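Local coordinates for protein SecB-like chaperone Rv1957 (Mycobacterium tuberculosis, PDB 5MTW) that acts as a tetrameric SecB-like chaperone that binds the HigA1 antitoxin, keeps it from aggregating and is required for neutralisation of the HigB1 toxin, at residues 60-70 against 122-132; 138-149 against 160-168. One frame throughout, in Å; residues are numbered along the deposited sequence.

Contact 1. Residues 60-70 against 122-132; sequences VDADPATISAF and DPTEEELTAYA
Leu128 lays its CD2 methyl over one face of the Phe70 ring, 3.9 Å from CD2 to the ring centroid and 15° off the normal, a clean CH-pi contact. It joins the first turns of the long helix 125-154 to the end of the four-stranded antiparallel sheet of this SecB-like fold, where strand 50-62 turns back into strand 69-82. Phe70 takes the cramped first torsion, with CG between the backbone N and the carbonyl carbon (chi1 59°), and this sets the ring beneath the helix. Tyr131 meets the same ring at its rim, Tyr131 CD2 lying 3.7 Å from Phe70 CE2 with the two planes 80° apart. Phe112 of strand 99-114 packs against both rings, and Leu22 of helix 20-25 reaches Leu128 and Tyr131.

The other Leu128 branch, CD1, turns to the connection between the strands and touches Ala62 CB at 3.8 Å and Pro64 CG at 4.1 Å. One leucine thus spans both strands and the turn. Ala132, one helical turn beyond Leu128, meets Val60, CB to CB at 4.1 Å, while Val60 CG1 crosses the side chain of Thr129 at a slant and approaches Leu128 CB. The Thr129 hydroxyl is turned back on its own helix, donating to Glu125 O, which also accepts from Thr129 N on the opposite face of the carbonyl plane. Ahead of the helix, where Thr124 is the N-cap residue, Pro64 presses its CG against the backbone carbonyl of Pro123, 3.5 Å from O, with the two rings further apart.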
loop_
_atom_site.group_PDB
_atom_site.type_symbol
_atom_site.label_atom_id
_atom_site.label_comp_id
_atom_site.label_asym_id
_atom_site.label_seq_id
_atom_site.Cartn_x
_atom_site.Cartn_y
_atom_site.Cartn_z
ATOM N N VAL A 60 21.637 -12.947 -5.029
ATOM C CA VAL A 60 21.359 -12.734 -6.473
ATOM C C VAL A 60 21.173 -14.156 -7.107
ATOM O O VAL A 60 21.792 -15.121 -6.685
ATOM C CB VAL A 60 22.392 -11.805 -7.137
ATOM C CG1 VAL A 60 23.797 -12.370 -7.081
ATOM C CG2 VAL A 60 22.037 -11.490 -8.600
ATOM N N ASP A 61 20.234 -14.288 -8.021
ATOM C CA ASP A 61 20.043 -15.575 -8.747
ATOM C C ASP A 61 20.266 -15.248 -10.185
ATOM O O ASP A 61 19.619 -14.319 -10.763
ATOM C CB ASP A 61 18.625 -16.170 -8.594
ATOM C CG ASP A 61 18.190 -16.347 -7.176
ATOM O OD1 ASP A 61 18.946 -16.965 -6.396
ATOM O OD2 ASP A 61 17.058 -15.879 -6.837
ATOM N N ALA A 62 21.207 -15.965 -10.793
ATOM C CA ALA A 62 21.567 -15.755 -12.159
ATOM C C ALA A 62 22.031 -17.034 -12.804
ATOM O O ALA A 62 22.348 -17.988 -12.134
ATOM C CB ALA A 62 22.645 -14.699 -12.216
ATOM N N ASP A 63 22.005 -17.087 -14.108
ATOM C CA ASP A 63 22.624 -18.230 -14.808
ATOM C C ASP A 63 22.959 -17.670 -16.150
ATOM O O ASP A 63 22.222 -17.872 -17.074
ATOM C CB ASP A 63 21.641 -19.382 -14.965
ATOM C CG ASP A 63 22.249 -20.621 -15.767
ATOM O OD1 ASP A 63 23.466 -20.699 -16.230
ATOM O OD2 ASP A 63 21.411 -21.522 -15.936
ATOM N N PRO A 64 24.023 -16.872 -16.199
ATOM C CA PRO A 64 24.254 -15.989 -17.336
ATOM C C PRO A 64 24.592 -16.664 -18.660
ATOM O O PRO A 64 24.442 -16.035 -19.714
ATOM C CB PRO A 64 25.389 -15.057 -16.869
ATOM C CG PRO A 64 25.831 -15.538 -15.535
ATOM C CD PRO A 64 24.897 -16.593 -15.055
ATOM N N ALA A 65 24.996 -17.929 -18.642
ATOM C CA ALA A 65 25.232 -18.636 -19.893
ATOM C C ALA A 65 23.923 -19.047 -20.596
ATOM O O ALA A 65 23.916 -19.263 -21.794
ATOM C CB ALA A 65 26.143 -19.831 -19.664
ATOM N N THR A 66 22.819 -19.133 -19.863
ATOM C CA THR A 66 21.541 -19.588 -20.445
ATOM C C THR A 66 20.551 -18.485 -20.667
ATOM O O THR A 66 19.739 -18.572 -21.565
ATOM C CB THR A 66 20.746 -20.445 -19.494
ATOM O OG1 THR A 66 21.617 -20.976 -18.517
ATOM C CG2 THR A 66 19.987 -21.507 -20.233
ATOM N N ILE A 67 20.520 -17.532 -19.739
ATOM C CA ILE A 67 19.626 -16.403 -19.874
ATOM C C ILE A 67 20.301 -15.166 -19.394
ATOM O O ILE A 67 21.161 -15.183 -18.459
ATOM C CB ILE A 67 18.253 -16.555 -19.181
ATOM C CG1 ILE A 67 18.366 -16.910 -17.703
ATOM C CG2 ILE A 67 17.345 -17.510 -19.950
ATOM C CD1 ILE A 67 17.025 -16.769 -16.985
ATOM N N SER A 68 19.928 -14.090 -20.053
ATOM C CA SER A 68 20.557 -12.829 -19.768
ATOM C C SER A 68 19.592 -12.065 -18.807
ATOM O O SER A 68 19.245 -10.920 -19.048
ATOM C CB SER A 68 20.814 -12.082 -21.089
ATOM O OG SER A 68 19.592 -11.746 -21.694
ATOM N N ALA A 69 19.067 -12.764 -17.801
ATOM C CA ALA A 69 18.191 -12.130 -16.789
ATOM C C ALA A 69 18.716 -12.579 -15.415
ATOM O O ALA A 69 19.229 -13.687 -15.275
ATOM C CB ALA A 69 16.731 -12.485 -16.985
ATOM N N PHE A 70 18.610 -11.685 -14.424
ATOM C CA PHE A 70 18.879 -12.052 -13.050
ATOM C C PHE A 70 17.935 -11.450 -12.044
ATOM O O PHE A 70 17.318 -10.405 -12.266
ATOM C CB PHE A 70 20.307 -11.739 -12.660
ATOM C CG PHE A 70 20.692 -10.299 -12.799
ATOM C CD1 PHE A 70 21.032 -9.781 -14.006
ATOM C CD2 PHE A 70 20.725 -9.470 -11.684
ATOM C CE1 PHE A 70 21.404 -8.431 -14.157
ATOM C CE2 PHE A 70 21.117 -8.138 -11.813
ATOM C CZ PHE A 70 21.446 -7.629 -13.050
ATOM N N ASP A 122 29.940 -12.695 -20.830
ATOM C CA ASP A 122 28.984 -12.911 -19.715
ATOM C C ASP A 122 29.404 -12.232 -18.372
ATOM O O ASP A 122 30.578 -12.221 -17.993
ATOM C CB ASP A 122 28.803 -14.408 -19.420
ATOM C CG ASP A 122 27.929 -15.107 -20.418
ATOM O OD1 ASP A 122 27.380 -14.450 -21.283
ATOM O OD2 ASP A 122 27.760 -16.335 -20.337
ATOM N N PRO A 123 28.431 -11.678 -17.640
ATOM C CA PRO A 123 28.739 -11.197 -16.293
ATOM C C PRO A 123 29.191 -12.335 -15.337
ATOM O O PRO A 123 28.630 -13.446 -15.365
ATOM C CB PRO A 123 27.419 -10.596 -15.827
ATOM C CG PRO A 123 26.689 -10.230 -17.090
ATOM C CD PRO A 123 27.151 -11.170 -18.158
ATOM N N THR A 124 30.197 -12.066 -14.507
ATOM C CA THR A 124 30.657 -13.043 -13.501
ATOM C C THR A 124 29.927 -12.867 -12.136
ATOM O O THR A 124 29.270 -11.834 -11.912
ATOM C CB THR A 124 32.156 -12.873 -13.262
ATOM O OG1 THR A 124 32.392 -11.569 -12.724
ATOM C CG2 THR A 124 32.941 -13.059 -14.562
ATOM N N GLU A 125 30.062 -13.873 -11.262
ATOM C CA GLU A 125 29.505 -13.873 -9.918
ATOM C C GLU A 125 29.874 -12.640 -9.095
ATOM O O GLU A 125 29.047 -12.145 -8.339
ATOM C CB GLU A 125 29.838 -15.181 -9.193
ATOM C CG GLU A 125 29.674 -15.170 -7.674
ATOM C CD GLU A 125 29.891 -16.547 -7.069
ATOM O OE1 GLU A 125 30.613 -17.361 -7.688
ATOM O OE2 GLU A 125 29.335 -16.821 -5.982
ATOM N N GLU A 126 31.077 -12.098 -9.299
ATOM C CA GLU A 126 31.515 -10.870 -8.611
ATOM C C GLU A 126 30.763 -9.662 -9.107
ATOM O O GLU A 126 30.410 -8.784 -8.315
ATOM C CB GLU A 126 33.021 -10.611 -8.814
ATOM C CG GLU A 126 33.920 -11.624 -8.125
ATOM C CD GLU A 126 33.856 -13.017 -8.764
ATOM O OE1 GLU A 126 33.797 -13.098 -10.018
ATOM O OE2 GLU A 126 33.836 -14.026 -8.017
ATOM N N GLU A 127 30.612 -9.566 -10.429
ATOM C CA GLU A 127 29.932 -8.463 -11.057
ATOM C C GLU A 127 28.418 -8.414 -10.606
ATOM O O GLU A 127 27.919 -7.387 -10.216
ATOM C CB GLU A 127 30.061 -8.551 -12.580
ATOM C CG GLU A 127 31.475 -8.377 -13.149
ATOM C CD GLU A 127 31.514 -8.193 -14.680
ATOM O OE1 GLU A 127 30.878 -8.950 -15.432
ATOM O OE2 GLU A 127 32.196 -7.276 -15.170
ATOM N N LEU A 128 27.752 -9.563 -10.654
ATOM C CA LEU A 128 26.391 -9.722 -10.226
ATOM C C LEU A 128 26.228 -9.344 -8.757
ATOM O O LEU A 128 25.308 -8.578 -8.414
ATOM C CB LEU A 128 25.953 -11.154 -10.487
ATOM C CG LEU A 128 25.804 -11.395 -11.989
ATOM C CD1 LEU A 128 25.989 -12.885 -12.361
ATOM C CD2 LEU A 128 24.452 -10.891 -12.424
ATOM N N THR A 129 27.120 -9.865 -7.900
ATOM C CA THR A 129 27.129 -9.583 -6.434
ATOM C C THR A 129 27.327 -8.093 -6.163
ATOM O O THR A 129 26.570 -7.513 -5.443
ATOM C CB THR A 129 28.169 -10.457 -5.702
ATOM O OG1 THR A 129 27.712 -11.812 -5.758
ATOM C CG2 THR A 129 28.303 -10.095 -4.255
ATOM N N ALA A 130 28.252 -7.438 -6.844
ATOM C CA ALA A 130 28.491 -6.016 -6.576
ATOM C C ALA A 130 27.254 -5.172 -6.986
ATOM O O ALA A 130 26.886 -4.176 -6.315
ATOM C CB ALA A 130 29.710 -5.537 -7.339
ATOM N N TYR A 131 26.664 -5.560 -8.123
ATOM C CA TYR A 131 25.538 -4.814 -8.693
ATOM C C TYR A 131 24.355 -4.932 -7.781
ATOM O O TYR A 131 23.697 -3.949 -7.590
ATOM C CB TYR A 131 25.162 -5.288 -10.093
ATOM C CG TYR A 131 24.025 -4.501 -10.777
ATOM C CD1 TYR A 131 24.260 -3.270 -11.394
ATOM C CD2 TYR A 131 22.725 -4.974 -10.755
ATOM C CE1 TYR A 131 23.244 -2.571 -12.038
ATOM C CE2 TYR A 131 21.684 -4.286 -11.367
ATOM C CZ TYR A 131 21.939 -3.094 -12.025
ATOM O OH TYR A 131 20.905 -2.427 -12.634
ATOM N N ALA A 132 24.131 -6.141 -7.227
ATOM C CA ALA A 132 23.060 -6.470 -6.284
ATOM C C ALA A 132 23.218 -5.694 -5.008
ATOM O O ALA A 132 22.234 -5.180 -4.439
ATOM C CB ALA A 132 23.001 -7.964 -5.942
#

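Contact 2. Residues 138-149 against 160-168; sequences FALYPYIREYVY and LTLEILSRP
Tyr141 points its ring from the helix to the C-terminal segment, and OH donates to Glu163 O over only 2.5 Å, in the carbonyl plane. This segment, 160-168, has no regular structure and runs back along helix 125-154 of the SecB-like fold, antiparallel to it. The tight part is in the middle. With CG anti to the backbone N (chi1 -177°), the Tyr141 ring stands out from the helix and takes Leu165 CD1 over one face, 3.3 Å from CE1. Leu162 CB closes on the hydroxyl obliquely, and its side chain continues toward Tyr52 and Leu54 of strand 50-62.

Arg145 stretches out beside Leu162, the two side chains running in opposite directions, and gives its NE-H to Leu162 O at 2.8 Å. That oxygen lies nearly in the guanidinium plane, though the donor sits 34° out of the carbonyl plane. Ile164 CD1 covers one guanidinium face, and Thr161 CG2 comes in obliquely at NH2, on the side where the bound peptide passes. One water bridges the two backbones, donating to Arg145 O and Leu160 O and accepting from Leu162 N.

The outward rim is looser: Glu163 points away from the helix and bonds Tyr52, Ser166 OG turns to Gln27 of the second subunit, and Pro168 is poorly ordered. Phe138 and Arg167 form a second close patch. The extended arginine puts CG 3.9 Å above the centre of the Phe138 ring, and its guanidinium, 14° from parallel to that ring, lies over Phe138 CB, with NH1 3.7 Å from it.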
loop_
_atom_site.group_PDB
_atom_site.type_symbol
_atom_site.label_atom_id
_atom_site.label_comp_id
_atom_site.label_asym_id
_atom_site.label_seq_id
_atom_site.Cartn_x
_atom_site.Cartn_y
_atom_site.Cartn_z
ATOM N N PHE A 138 19.509 -0.710 -3.327
ATOM C CA PHE A 138 18.879 0.608 -3.231
ATOM C C PHE A 138 17.592 0.777 -4.078
ATOM O O PHE A 138 16.784 1.675 -3.815
ATOM C CB PHE A 138 19.921 1.700 -3.500
ATOM C CG PHE A 138 20.853 1.877 -2.311
ATOM C CD1 PHE A 138 20.524 2.749 -1.296
ATOM C CD2 PHE A 138 22.005 1.117 -2.180
ATOM C CE1 PHE A 138 21.351 2.900 -0.188
ATOM C CE2 PHE A 138 22.831 1.258 -1.068
ATOM C CZ PHE A 138 22.496 2.155 -0.073
ATOM N N ALA A 139 17.434 -0.045 -5.109
ATOM C CA ALA A 139 16.156 -0.100 -5.826
ATOM C C ALA A 139 15.013 -0.698 -4.959
ATOM O O ALA A 139 13.794 -0.328 -5.034
ATOM C CB ALA A 139 16.338 -0.947 -7.069
ATOM N N LEU A 140 15.403 -1.698 -4.213
ATOM C CA LEU A 140 14.468 -2.513 -3.435
ATOM C C LEU A 140 14.135 -1.852 -2.092
ATOM O O LEU A 140 13.053 -2.024 -1.562
ATOM C CB LEU A 140 15.034 -3.914 -3.168
ATOM C CG LEU A 140 14.875 -4.936 -4.326
ATOM C CD1 LEU A 140 15.668 -6.226 -4.057
ATOM C CD2 LEU A 140 13.371 -5.197 -4.449
ATOM N N TYR A 141 15.072 -1.104 -1.520
ATOM C CA TYR A 141 14.866 -0.534 -0.220
ATOM C C TYR A 141 13.555 0.237 -0.072
ATOM O O TYR A 141 12.877 0.062 0.925
ATOM C CB TYR A 141 16.090 0.313 0.267
ATOM C CG TYR A 141 15.885 0.832 1.660
ATOM C CD1 TYR A 141 16.099 0.023 2.754
ATOM C CD2 TYR A 141 15.499 2.125 1.890
ATOM C CE1 TYR A 141 15.906 0.488 4.025
ATOM C CE2 TYR A 141 15.293 2.604 3.173
ATOM C CZ TYR A 141 15.504 1.771 4.245
ATOM O OH TYR A 141 15.437 2.160 5.530
ATOM N N PRO A 142 13.158 1.042 -1.098
ATOM C CA PRO A 142 11.890 1.801 -0.887
ATOM C C PRO A 142 10.635 0.890 -0.801
ATOM O O PRO A 142 9.697 1.177 -0.094
ATOM C CB PRO A 142 11.835 2.719 -2.110
ATOM C CG PRO A 142 13.252 2.949 -2.441
ATOM C CD PRO A 142 13.998 1.667 -2.126
ATOM N N TYR A 143 10.702 -0.284 -1.435
ATOM C CA TYR A 143 9.615 -1.199 -1.388
ATOM C C TYR A 143 9.521 -1.889 -0.053
ATOM O O TYR A 143 8.425 -2.256 0.480
ATOM C CB TYR A 143 9.773 -2.288 -2.446
ATOM C CG TYR A 143 9.592 -1.722 -3.832
ATOM C CD1 TYR A 143 10.659 -1.100 -4.476
ATOM C CD2 TYR A 143 8.374 -1.813 -4.493
ATOM C CE1 TYR A 143 10.522 -0.551 -5.766
ATOM C CE2 TYR A 143 8.226 -1.286 -5.785
ATOM C CZ TYR A 143 9.299 -0.661 -6.419
ATOM O OH TYR A 143 9.126 -0.164 -7.723
ATOM N N ILE A 144 10.692 -2.039 0.516
ATOM C CA ILE A 144 10.827 -2.665 1.830
ATOM C C ILE A 144 10.285 -1.714 2.889
ATOM O O ILE A 144 9.581 -2.093 3.726
ATOM C CB ILE A 144 12.286 -3.069 2.182
ATOM C CG1 ILE A 144 12.689 -4.344 1.398
ATOM C CG2 ILE A 144 12.425 -3.320 3.678
ATOM C CD1 ILE A 144 14.208 -4.596 1.273
ATOM N N ARG A 145 10.638 -0.457 2.773
ATOM C CA ARG A 145 10.156 0.553 3.707
ATOM C C ARG A 145 8.615 0.724 3.637
ATOM O O ARG A 145 7.931 0.853 4.647
ATOM C CB ARG A 145 10.842 1.887 3.332
ATOM C CG ARG A 145 10.327 3.098 4.079
ATOM C CD ARG A 145 11.341 4.266 3.828
ATOM N NE ARG A 145 10.927 5.564 4.433
ATOM C CZ ARG A 145 10.141 6.454 3.858
ATOM N NH1 ARG A 145 9.586 6.235 2.669
ATOM N NH2 ARG A 145 9.862 7.577 4.462
ATOM N N GLU A 146 8.075 0.724 2.418
ATOM C CA GLU A 146 6.644 0.872 2.249
ATOM C C GLU A 146 5.910 -0.348 2.851
ATOM O O GLU A 146 4.854 -0.227 3.448
ATOM C CB GLU A 146 6.227 1.067 0.800
ATOM C CG GLU A 146 4.722 1.303 0.630
ATOM C CD GLU A 146 3.890 0.019 0.601
ATOM O OE1 GLU A 146 4.436 -1.049 0.275
ATOM O OE2 GLU A 146 2.662 0.046 0.908
ATOM N N TYR A 147 6.504 -1.524 2.697
ATOM C CA TYR A 147 5.887 -2.701 3.209
ATOM C C TYR A 147 5.834 -2.724 4.753
ATOM O O TYR A 147 4.847 -3.173 5.351
ATOM C CB TYR A 147 6.606 -3.979 2.596
ATOM C CG TYR A 147 5.895 -5.191 3.008
ATOM C CD1 TYR A 147 4.593 -5.446 2.556
ATOM C CD2 TYR A 147 6.464 -6.104 3.865
ATOM C CE1 TYR A 147 3.877 -6.567 2.981
ATOM C CE2 TYR A 147 5.775 -7.209 4.281
ATOM C CZ TYR A 147 4.470 -7.436 3.841
ATOM O OH TYR A 147 3.797 -8.561 4.379
ATOM N N VAL A 148 6.922 -2.271 5.389
ATOM C CA VAL A 148 6.979 -2.184 6.805
ATOM C C VAL A 148 5.925 -1.208 7.347
ATOM O O VAL A 148 5.297 -1.459 8.321
ATOM C CB VAL A 148 8.391 -1.941 7.305
ATOM C CG1 VAL A 148 8.429 -1.643 8.782
ATOM C CG2 VAL A 148 9.282 -3.181 7.054
ATOM N N TYR A 149 5.751 -0.107 6.618
ATOM C CA TYR A 149 4.831 0.929 7.020
ATOM C C TYR A 149 3.406 0.361 6.909
ATOM O O TYR A 149 2.571 0.563 7.768
ATOM C CB TYR A 149 5.002 2.175 6.130
ATOM C CG TYR A 149 3.928 3.191 6.347
ATOM C CD1 TYR A 149 3.973 4.079 7.404
ATOM C CD2 TYR A 149 2.857 3.276 5.482
ATOM C CE1 TYR A 149 3.009 5.036 7.546
ATOM C CE2 TYR A 149 1.869 4.222 5.632
ATOM C CZ TYR A 149 1.942 5.107 6.678
ATOM O OH TYR A 149 0.932 6.076 6.844
ATOM N N LEU A 160 5.560 2.181 11.694
ATOM C CA LEU A 160 6.974 2.267 11.593
ATOM C C LEU A 160 7.381 2.747 10.200
ATOM O O LEU A 160 7.115 2.064 9.185
ATOM C CB LEU A 160 7.626 0.905 11.751
ATOM C CG LEU A 160 9.144 0.906 11.603
ATOM C CD1 LEU A 160 9.704 1.983 12.523
ATOM C CD2 LEU A 160 9.660 -0.403 12.087
ATOM N N THR A 161 8.019 3.914 10.168
ATOM C CA THR A 161 8.582 4.422 8.912
ATOM C C THR A 161 10.118 4.337 8.940
ATOM O O THR A 161 10.769 5.082 9.669
ATOM C CB THR A 161 8.085 5.885 8.637
ATOM O OG1 THR A 161 6.675 5.868 8.537
ATOM C CG2 THR A 161 8.626 6.412 7.385
ATOM N N LEU A 162 10.692 3.404 8.189
ATOM C CA LEU A 162 12.138 3.252 8.188
ATOM C C LEU A 162 12.801 4.558 7.713
ATOM O O LEU A 162 12.180 5.394 6.982
ATOM C CB LEU A 162 12.565 2.056 7.337
ATOM C CG LEU A 162 11.975 0.732 7.729
ATOM C CD1 LEU A 162 12.561 -0.323 6.731
ATOM C CD2 LEU A 162 12.307 0.445 9.225
ATOM N N GLU A 163 14.029 4.715 8.151
ATOM C CA GLU A 163 14.869 5.834 7.736
ATOM C C GLU A 163 15.188 5.783 6.223
ATOM O O GLU A 163 15.296 4.705 5.584
ATOM C CB GLU A 163 16.190 5.851 8.513
ATOM C CG GLU A 163 16.035 5.463 9.976
ATOM C CD GLU A 163 16.273 3.930 10.265
ATOM O OE1 GLU A 163 15.541 2.941 9.757
ATOM O OE2 GLU A 163 17.244 3.734 11.060
ATOM N N ILE A 164 15.300 6.953 5.640
ATOM C CA ILE A 164 15.817 7.062 4.288
ATOM C C ILE A 164 17.328 6.668 4.254
ATOM O O ILE A 164 18.135 7.268 4.913
ATOM C CB ILE A 164 15.585 8.509 3.736
ATOM C CG1 ILE A 164 14.099 8.858 3.812
ATOM C CG2 ILE A 164 16.064 8.566 2.324
ATOM C CD1 ILE A 164 13.190 7.926 2.988
ATOM N N LEU A 165 17.699 5.598 3.565
ATOM C CA LEU A 165 19.105 5.183 3.544
ATOM C C LEU A 165 19.913 6.017 2.569
ATOM O O LEU A 165 19.506 6.122 1.412
ATOM C CB LEU A 165 19.224 3.677 3.223
ATOM C CG LEU A 165 18.732 2.885 4.453
ATOM C CD1 LEU A 165 19.090 1.398 4.405
ATOM C CD2 LEU A 165 19.183 3.507 5.797
ATOM N N SER A 166 21.027 6.618 3.056
ATOM C CA SER A 166 22.060 7.268 2.209
ATOM C C SER A 166 22.761 6.320 1.231
ATOM O O SER A 166 23.170 5.255 1.599
ATOM C CB SER A 166 23.194 7.866 3.069
ATOM O OG SER A 166 23.029 9.246 3.320
ATOM N N ARG A 167 22.994 6.776 0.015
ATOM C CA ARG A 167 23.847 6.077 -0.922
ATOM C C ARG A 167 25.006 6.951 -1.419
ATOM O O ARG A 167 24.768 8.061 -1.817
ATOM C CB ARG A 167 22.976 5.736 -2.088
ATOM C CG ARG A 167 23.636 4.822 -3.065
ATOM C CD ARG A 167 22.685 4.697 -4.195
ATOM N NE ARG A 167 23.163 3.774 -5.207
ATOM C CZ ARG A 167 22.388 3.360 -6.192
ATOM N NH1 ARG A 167 21.112 3.799 -6.265
ATOM N NH2 ARG A 167 22.873 2.516 -7.083
ATOM N N PRO A 168 26.255 6.454 -1.437
ATOM C CA PRO A 168 27.278 7.254 -2.183
ATOM C C PRO A 168 26.876 7.533 -3.660
ATOM O O PRO A 168 26.709 6.591 -4.435
ATOM C CB PRO A 168 28.537 6.380 -2.116
ATOM C CG PRO A 168 28.072 5.007 -1.726
ATOM C CD PRO A 168 26.800 5.180 -0.933
HETATM O O HOH W 1 8.767 1.801 6.922
#

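Both contacts use helix 125-154 and follow one another in sequence order, with centres about 24 Å apart and nearest atoms about 5 Å apart. Contact 1 fixes the start of the helix to the end of the antiparallel sheet, at strands 50-62 and 69-82, whereas contact 2 lays the tail 160-168 along the middle of the helix. The helix thus links sheet, tail and tetramer: the second subunit touches Tyr131 in the first region and many residues of the second, where the third subunit also meets Tyr149. Separately, bound peptide packs beside residues of both regions, consistent with a client path that runs past both.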